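Local atomic coordinates of phospholipase C-beta (PLC-beta) (Sepia officinalis, PDB entry 3QR0), a protein that belongs to the beta class of phospholipases C and joins PH, EF-hand-like, TIM-barrel and C2 domains in one chain, with a calcium ion bound. Residues D26-W31 with T120-E125; R71-A76 with K132-V137; K77-P82 with C105-H110. One frame throughout, in Å; residues are numbered along the deposited sequence.

Interaction 1 (D26-W31 with T120-E125)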
# COMPACT_ATOMS: atom_id res chain seq x y z
N ASP A 26 27.56 -11.17 -7.85
CA ASP A 26 27.97 -11.22 -9.24
C ASP A 26 28.63 -9.89 -9.63
O ASP A 26 28.40 -8.85 -8.99
CB ASP A 26 26.77 -11.53 -10.14
CG ASP A 26 26.50 -13.02 -10.28
OD1 ASP A 26 27.45 -13.78 -10.57
OD2 ASP A 26 25.34 -13.44 -10.12
N LYS A 27 29.45 -9.95 -10.66
CA LYS A 27 30.16 -8.78 -11.16
C LYS A 27 29.27 -8.02 -12.13
O LYS A 27 28.62 -8.62 -12.98
CB LYS A 27 31.47 -9.20 -11.84
CG LYS A 27 32.41 -9.98 -10.91
CD LYS A 27 33.42 -10.85 -11.66
CE LYS A 27 34.76 -10.17 -11.84
NZ LYS A 27 35.86 -11.16 -12.07
N PHE A 28 29.22 -6.70 -11.97
CA PHE A 28 28.47 -5.83 -12.87
C PHE A 28 29.29 -4.59 -13.17
O PHE A 28 30.10 -4.17 -12.35
CB PHE A 28 27.16 -5.35 -12.23
CG PHE A 28 26.14 -6.43 -12.02
CD1 PHE A 28 25.11 -6.62 -12.93
CD2 PHE A 28 26.17 -7.22 -10.88
CE1 PHE A 28 24.14 -7.59 -12.73
CE2 PHE A 28 25.20 -8.20 -10.66
CZ PHE A 28 24.19 -8.39 -11.60
N LEU A 29 29.06 -3.99 -14.34
CA LEU A 29 29.55 -2.64 -14.59
C LEU A 29 28.43 -1.68 -14.23
O LEU A 29 27.30 -1.84 -14.68
CB LEU A 29 29.97 -2.44 -16.05
CG LEU A 29 31.28 -3.12 -16.48
CD1 LEU A 29 31.63 -2.71 -17.92
CD2 LEU A 29 32.44 -2.80 -15.55
N LYS A 30 28.75 -0.70 -13.39
CA LYS A 30 27.78 0.31 -12.96
C LYS A 30 28.08 1.63 -13.66
O LYS A 30 29.23 2.04 -13.73
CB LYS A 30 27.86 0.48 -11.44
CG LYS A 30 26.86 1.46 -10.86
CD LYS A 30 27.06 1.60 -9.36
CE LYS A 30 25.87 2.32 -8.73
NZ LYS A 30 25.74 3.71 -9.25
N TRP A 31 27.04 2.29 -14.16
CA TRP A 31 27.19 3.59 -14.81
C TRP A 31 26.03 4.52 -14.44
O TRP A 31 25.01 4.07 -13.92
CB TRP A 31 27.27 3.42 -16.33
CG TRP A 31 26.05 2.81 -16.94
CD1 TRP A 31 25.75 1.48 -17.00
CD2 TRP A 31 24.97 3.49 -17.57
NE1 TRP A 31 24.54 1.30 -17.62
CE2 TRP A 31 24.04 2.52 -17.99
CE3 TRP A 31 24.69 4.85 -17.82
CZ2 TRP A 31 22.85 2.85 -18.64
CZ3 TRP A 31 23.51 5.17 -18.47
CH2 TRP A 31 22.60 4.17 -18.87
N THR A 120 19.43 3.14 -10.76
CA THR A 120 20.73 2.48 -10.75
C THR A 120 20.82 1.63 -12.02
O THR A 120 19.89 0.88 -12.35
CB THR A 120 20.89 1.59 -9.50
OG1 THR A 120 20.71 2.39 -8.32
CG2 THR A 120 22.26 0.93 -9.46
N HIS A 121 21.93 1.77 -12.75
CA HIS A 121 22.10 1.12 -14.05
C HIS A 121 23.31 0.19 -14.03
O HIS A 121 24.40 0.60 -13.62
CB HIS A 121 22.28 2.15 -15.15
CG HIS A 121 21.20 3.19 -15.20
ND1 HIS A 121 19.93 2.92 -15.68
CD2 HIS A 121 21.20 4.49 -14.84
CE1 HIS A 121 19.20 4.02 -15.61
NE2 HIS A 121 19.95 4.99 -15.10
N LEU A 122 23.10 -1.04 -14.49
CA LEU A 122 24.11 -2.09 -14.40
C LEU A 122 24.20 -2.87 -15.70
O LEU A 122 23.21 -2.99 -16.42
CB LEU A 122 23.73 -3.07 -13.29
CG LEU A 122 23.54 -2.48 -11.90
CD1 LEU A 122 22.92 -3.50 -10.97
CD2 LEU A 122 24.88 -1.99 -11.37
N VAL A 123 25.40 -3.38 -16.00
CA VAL A 123 25.60 -4.34 -17.10
C VAL A 123 26.14 -5.64 -16.50
O VAL A 123 27.19 -5.64 -15.86
CB VAL A 123 26.60 -3.80 -18.15
CG1 VAL A 123 26.70 -4.77 -19.34
CG2 VAL A 123 26.20 -2.40 -18.61
N ALA A 124 25.39 -6.73 -16.68
CA ALA A 124 25.83 -8.06 -16.22
C ALA A 124 26.81 -8.65 -17.24
O ALA A 124 26.97 -8.11 -18.33
CB ALA A 124 24.63 -8.98 -16.05
N GLU A 125 27.46 -9.76 -16.87
CA GLU A 125 28.38 -10.45 -17.77
C GLU A 125 27.64 -11.21 -18.87
O GLU A 125 28.22 -11.51 -19.92
CB GLU A 125 29.25 -11.45 -17.00
CG GLU A 125 30.33 -10.83 -16.13
CD GLU A 125 30.92 -11.84 -15.17
OE1 GLU A 125 30.15 -12.43 -14.38
OE2 GLU A 125 32.15 -12.05 -15.21
O HOH W 1 29.90 -12.66 -11.67
O HOH W 2 27.54 -10.83 -14.23
O HOH W 3 23.80 3.62 -11.60
O HOH W 4 22.87 3.81 -7.56
O HOH W 5 22.61 -0.80 -17.94

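Interaction 2 (R71-A76 with K132-V137)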
# COMPACT_ATOMS: atom_id res chain seq x y z
N ARG A 71 11.45 -0.17 -6.40
CA ARG A 71 10.16 -0.14 -7.08
C ARG A 71 10.09 -1.10 -8.25
O ARG A 71 9.07 -1.74 -8.49
CB ARG A 71 9.87 1.28 -7.57
CG ARG A 71 9.77 2.31 -6.45
CD ARG A 71 8.57 2.07 -5.58
NE ARG A 71 8.58 2.88 -4.36
CZ ARG A 71 7.57 2.97 -3.50
NH1 ARG A 71 6.44 2.30 -3.70
NH2 ARG A 71 7.69 3.74 -2.43
N ASP A 72 11.19 -1.20 -8.98
CA ASP A 72 11.25 -2.14 -10.08
C ASP A 72 12.70 -2.46 -10.39
O ASP A 72 13.61 -1.69 -10.07
CB ASP A 72 10.56 -1.56 -11.31
CG ASP A 72 9.99 -2.64 -12.23
OD1 ASP A 72 10.20 -3.85 -11.99
OD2 ASP A 72 9.33 -2.26 -13.22
N ILE A 73 12.90 -3.62 -11.01
CA ILE A 73 14.17 -3.99 -11.59
C ILE A 73 13.83 -4.66 -12.92
O ILE A 73 12.94 -5.52 -12.98
CB ILE A 73 15.02 -4.90 -10.67
CG1 ILE A 73 16.30 -5.34 -11.37
CG2 ILE A 73 14.21 -6.09 -10.16
CD1 ILE A 73 17.33 -5.95 -10.44
N ARG A 74 14.50 -4.21 -13.98
CA ARG A 74 14.19 -4.63 -15.34
C ARG A 74 15.46 -5.07 -16.05
O ARG A 74 16.54 -4.59 -15.74
CB ARG A 74 13.59 -3.46 -16.12
CG ARG A 74 12.30 -2.95 -15.56
CD ARG A 74 11.98 -1.54 -16.00
NE ARG A 74 10.96 -0.99 -15.12
CZ ARG A 74 10.58 0.28 -15.10
NH1 ARG A 74 11.11 1.17 -15.93
NH2 ARG A 74 9.64 0.66 -14.24
N CYS A 75 15.31 -5.98 -17.01
CA CYS A 75 16.45 -6.45 -17.78
C CYS A 75 16.08 -6.60 -19.25
O CYS A 75 14.92 -6.50 -19.63
CB CYS A 75 16.97 -7.77 -17.22
SG CYS A 75 15.82 -9.17 -17.39
N ALA A 76 17.11 -6.83 -20.07
CA ALA A 76 16.93 -7.06 -21.50
C ALA A 76 16.19 -5.89 -22.16
O ALA A 76 16.56 -4.73 -21.95
CB ALA A 76 16.21 -8.39 -21.74
N LYS A 132 18.22 -13.54 -13.83
CA LYS A 132 18.14 -14.10 -12.48
C LYS A 132 18.07 -13.01 -11.40
O LYS A 132 17.24 -13.09 -10.50
CB LYS A 132 19.31 -15.04 -12.19
CG LYS A 132 19.21 -15.72 -10.82
CD LYS A 132 19.73 -17.15 -10.84
CE LYS A 132 19.25 -17.94 -9.62
NZ LYS A 132 17.77 -17.94 -9.46
N TRP A 133 18.94 -12.01 -11.50
CA TRP A 133 18.93 -10.91 -10.53
C TRP A 133 17.62 -10.12 -10.58
O TRP A 133 17.08 -9.75 -9.55
CB TRP A 133 20.12 -9.97 -10.72
CG TRP A 133 21.36 -10.48 -10.07
CD1 TRP A 133 22.19 -11.44 -10.55
CD2 TRP A 133 21.90 -10.06 -8.81
NE1 TRP A 133 23.22 -11.65 -9.68
CE2 TRP A 133 23.07 -10.82 -8.60
CE3 TRP A 133 21.52 -9.13 -7.85
CZ2 TRP A 133 23.86 -10.67 -7.45
CZ3 TRP A 133 22.30 -8.98 -6.71
CH2 TRP A 133 23.46 -9.75 -6.53
N SER A 134 17.13 -9.87 -11.79
CA SER A 134 15.89 -9.13 -11.97
C SER A 134 14.70 -9.84 -11.33
O SER A 134 13.89 -9.21 -10.65
CB SER A 134 15.61 -8.89 -13.45
OG SER A 134 14.59 -7.92 -13.62
N GLU A 135 14.60 -11.15 -11.54
CA GLU A 135 13.51 -11.93 -10.96
C GLU A 135 13.62 -12.05 -9.45
O GLU A 135 12.62 -11.93 -8.74
CB GLU A 135 13.45 -13.32 -11.59
CG GLU A 135 13.04 -13.28 -13.05
CD GLU A 135 13.07 -14.64 -13.71
OE1 GLU A 135 14.05 -15.40 -13.49
OE2 GLU A 135 12.13 -14.95 -14.47
N GLU A 136 14.83 -12.27 -8.95
CA GLU A 136 15.03 -12.46 -7.52
C GLU A 136 14.81 -11.17 -6.74
O GLU A 136 14.06 -11.15 -5.77
CB GLU A 136 16.43 -13.01 -7.24
CG GLU A 136 16.61 -14.48 -7.62
CD GLU A 136 15.69 -15.43 -6.87
OE1 GLU A 136 15.46 -15.21 -5.66
OE2 GLU A 136 15.21 -16.40 -7.49
N VAL A 137 15.46 -10.09 -7.17
CA VAL A 137 15.38 -8.81 -6.47
C VAL A 137 13.95 -8.26 -6.47
O VAL A 137 13.50 -7.72 -5.46
CB VAL A 137 16.36 -7.78 -7.05
CG1 VAL A 137 16.12 -6.40 -6.44
CG2 VAL A 137 17.78 -8.23 -6.82
O HOH W 6 11.44 -8.27 -12.74

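Interaction 3 (K77-P82 with C105-H110)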
# COMPACT_ATOMS: atom_id res chain seq x y z
N LYS A 77 15.14 -6.19 -22.92
CA LYS A 77 14.44 -5.17 -23.70
C LYS A 77 13.79 -4.08 -22.84
O LYS A 77 13.53 -2.98 -23.33
CB LYS A 77 13.41 -5.82 -24.64
CG LYS A 77 12.18 -6.41 -23.97
CD LYS A 77 11.33 -7.18 -24.97
CE LYS A 77 9.87 -7.22 -24.55
NZ LYS A 77 9.02 -7.98 -25.52
N TYR A 78 13.52 -4.38 -21.57
CA TYR A 78 12.93 -3.41 -20.65
C TYR A 78 13.95 -2.58 -19.85
O TYR A 78 13.57 -1.65 -19.14
CB TYR A 78 11.97 -4.13 -19.69
CG TYR A 78 10.74 -4.68 -20.38
CD1 TYR A 78 9.95 -3.87 -21.18
CD2 TYR A 78 10.36 -6.01 -20.22
CE1 TYR A 78 8.83 -4.36 -21.82
CE2 TYR A 78 9.23 -6.52 -20.85
CZ TYR A 78 8.47 -5.68 -21.65
OH TYR A 78 7.34 -6.14 -22.28
N ALA A 79 15.23 -2.92 -19.96
CA ALA A 79 16.28 -2.15 -19.31
C ALA A 79 16.66 -0.97 -20.20
O ALA A 79 16.41 -0.99 -21.41
CB ALA A 79 17.49 -3.02 -19.04
N LYS A 80 17.26 0.06 -19.61
CA LYS A 80 17.72 1.23 -20.35
C LYS A 80 19.21 1.08 -20.63
O LYS A 80 20.02 1.16 -19.71
CB LYS A 80 17.47 2.51 -19.55
CG LYS A 80 17.97 3.78 -20.24
CD LYS A 80 17.39 5.05 -19.61
CE LYS A 80 17.81 6.29 -20.40
NZ LYS A 80 17.08 7.51 -19.95
N PRO A 81 19.59 0.85 -21.90
CA PRO A 81 21.01 0.68 -22.19
C PRO A 81 21.74 2.02 -22.25
O PRO A 81 21.11 3.05 -22.51
CB PRO A 81 21.00 0.00 -23.57
CG PRO A 81 19.76 0.51 -24.22
CD PRO A 81 18.76 0.80 -23.12
N PRO A 82 23.06 2.02 -22.00
CA PRO A 82 23.80 3.28 -22.06
C PRO A 82 23.91 3.81 -23.49
O PRO A 82 23.94 3.04 -24.44
CB PRO A 82 25.18 2.89 -21.50
CG PRO A 82 25.31 1.45 -21.76
CD PRO A 82 23.93 0.88 -21.66
N CYS A 105 21.89 -5.75 -19.81
CA CYS A 105 21.57 -4.57 -19.00
C CYS A 105 20.48 -4.83 -17.96
O CYS A 105 19.51 -5.53 -18.22
CB CYS A 105 21.15 -3.40 -19.90
SG CYS A 105 22.55 -2.70 -20.80
N VAL A 106 20.68 -4.24 -16.78
CA VAL A 106 19.73 -4.29 -15.69
C VAL A 106 19.53 -2.86 -15.17
O VAL A 106 20.51 -2.16 -14.92
CB VAL A 106 20.22 -5.18 -14.53
CG1 VAL A 106 19.27 -5.09 -13.33
CG2 VAL A 106 20.36 -6.62 -15.00
N THR A 107 18.27 -2.46 -15.02
CA THR A 107 17.93 -1.12 -14.54
C THR A 107 17.08 -1.25 -13.29
O THR A 107 16.11 -2.00 -13.28
CB THR A 107 17.11 -0.35 -15.60
OG1 THR A 107 17.86 -0.24 -16.81
CG2 THR A 107 16.76 1.05 -15.11
N ILE A 108 17.46 -0.54 -12.24
CA ILE A 108 16.71 -0.55 -10.99
C ILE A 108 16.17 0.85 -10.73
O ILE A 108 16.90 1.83 -10.89
CB ILE A 108 17.61 -0.97 -9.81
CG1 ILE A 108 18.35 -2.28 -10.11
CG2 ILE A 108 16.78 -1.13 -8.53
CD1 ILE A 108 19.36 -2.69 -9.05
N CYS A 109 14.89 0.95 -10.38
CA CYS A 109 14.37 2.22 -9.87
C CYS A 109 13.90 2.07 -8.44
O CYS A 109 13.30 1.06 -8.05
CB CYS A 109 13.26 2.79 -10.75
SG CYS A 109 11.84 1.76 -11.02
N HIS A 110 14.19 3.10 -7.65
CA HIS A 110 13.96 3.10 -6.22
C HIS A 110 13.54 4.49 -5.78
O HIS A 110 13.95 5.51 -6.36
CB HIS A 110 15.21 2.65 -5.46
CG HIS A 110 16.50 3.10 -6.09
ND1 HIS A 110 17.18 4.23 -5.69
CD2 HIS A 110 17.24 2.56 -7.09
CE1 HIS A 110 18.27 4.37 -6.41
NE2 HIS A 110 18.33 3.37 -7.28
O HOH W 7 20.11 0.67 -17.18

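Interaction 1 (D26-W31 with T120-E125)
Leu29 and Val123 form a hydrogen-bonded antiparallel pair between the first and last strands of the PH-domain sheet, with Leu29 N donating to Val123 O at 2.9 Å and Val123 N returning a bond to Leu29 O at 2.8 Å. On the face that carries these two residues, the indole of Trp31 lies over His121. His121 CB rests on the face of the five-membered ring, 3.4 Å from Trp31 CE2, and the imidazole forms an offset stack on the six-membered ring with the planes 21° apart. Trp31 CG sits between its own backbone N and carbonyl carbon (chi1 61°), which brings the indole across to the partner strand. A water in the ring plane links Trp31 NE1 to Leu122 O.

On the other face Phe28 CE1 meets Ala124 CB at 3.6 Å and Phe28 CD1 meets Leu122 CB at 3.8 Å, while Trp133 meets the Phe28 ring edge-to-face. Lys30 passes its CB and CG across Leu122 CD2 at a slant, and NZ reaches a water that also holds Trp31 O and His121 N. Another water joins Lys27 O to Glu125 N. Water thus carries on the polar links between the strands on both sides of the directly bonded centre.

Interaction 2 (R71-A76 with K132-V137)
Ile73 drives its side chain into the helix at Ser134, with CG1 and CD1 beside the Ser134 CA and CG2 against the carbonyl, 3.2 Å from Ser134 O. The chain is extended, CG1 lying opposite the backbone N (chi1 176°), and this carries CD1 on to the next turn, where it meets Val137 CB at 4.0 Å. Ile73 CD1 also comes within 3.9 Å of Trp133 O, so one isoleucine spans the backbone of one turn and the side chain of the next. Phe138 of the same helix and Val106 and Ile108 of the neighbouring strand also touch it.

Two residues further along the strand, Cys75 SG lies 4.0 Å from Ser134 CB. A water donates to Ile73 O and, weakly, to Ser134 O, bridging strand and helix beside the apolar contact.

The alternate residues point away from the helix. Arg74 grips a single oxygen, Asp72 OD2, side-on with NE and NH2, the NE bond being 2.8 Å long and the oxygen lying in the guanidinium plane. Glu354 gives Arg74 a second partner and Lys406 does the same for Asp72, so this outer face meets the TIM-barrel domain through paired charges. Arg71 and Asp72 together oppose Cys109 in a classic beta bulge.

Strand and helix axes run nearly antiparallel, at 161°, and approach to 7.5 Å. A C-terminal helix capping one end of a bent antiparallel seven-stranded sheet is the hallmark of the PH fold, and Ile73 is one of the strand residues it packs on.

Interaction 3 (K77-P82 with C105-H110)
This is a loop-against-strand contact in the PH domain: the chain leaving strand 70-75 passes over the beginning of strand 105-110, the neighbour of 70-75 in the antiparallel sheet, before entering helix 85-93. It is held by one polar bond and a small apolar patch. Cys105 and Thr107, two residues apart and so on the same face of their strand, both direct CB toward the loop, whereas Val106 turns the other way, to Ile73.

Ala79 fits between the two. Its CB lies 3.3 Å from Cys105 O and 3.8 Å from Cys105 CB, and it also touches Thr107 OG1. The loop backbone comes close to the strand here, Ala79 CA lying 3.5 Å from Thr107 OG1. Beyond it the two prolines pass alongside the cysteine sulfur: Cys105 SG is 4.0 Å from Pro81 CA and 3.9 Å from Pro82 CD. Pro82 also touches the indole of Trp31, which ties the loop to the first strand of the sheet as well. The Lys80 chain is extended and runs away from the strand to a salt bridge with Glu33.

The polar link is made by the backbone of Lys80. A water donates to Lys80 O; it lies unusually close to the Thr107 hydroxyl, so that half of the bridge is doubtful. Thr107 OG1 stands opposite its own carbonyl carbon (chi1 -58°), and from there it accepts the Lys80 N hydrogen at 2.9 Å in a nearly straight bond, 170° at the hydrogen.

How the interactions relate
From the N terminus, strand 26-31 opens interaction 1; segments 71-76 and 77-82 then follow in immediate succession. Interaction 3 closes first, when strand 105-110 returns to 77-82. Next, 120-125 meets 26-31, and last the helix reaches 71-76 through 132-137. Interactions 1 and 2 therefore cross along the chain, while interaction 3 falls within the spans of both. All three lie in the PH domain. Strands 26-31, 118-124, 105-110 and 70-75 are consecutive in one sheet, so the contacts share it: Thr120 O pairs with Ile108 N, and Arg74 N with Thr107 O. The helix reaches back to the first strand where Trp133 NE1 bonds Asp26 OD2.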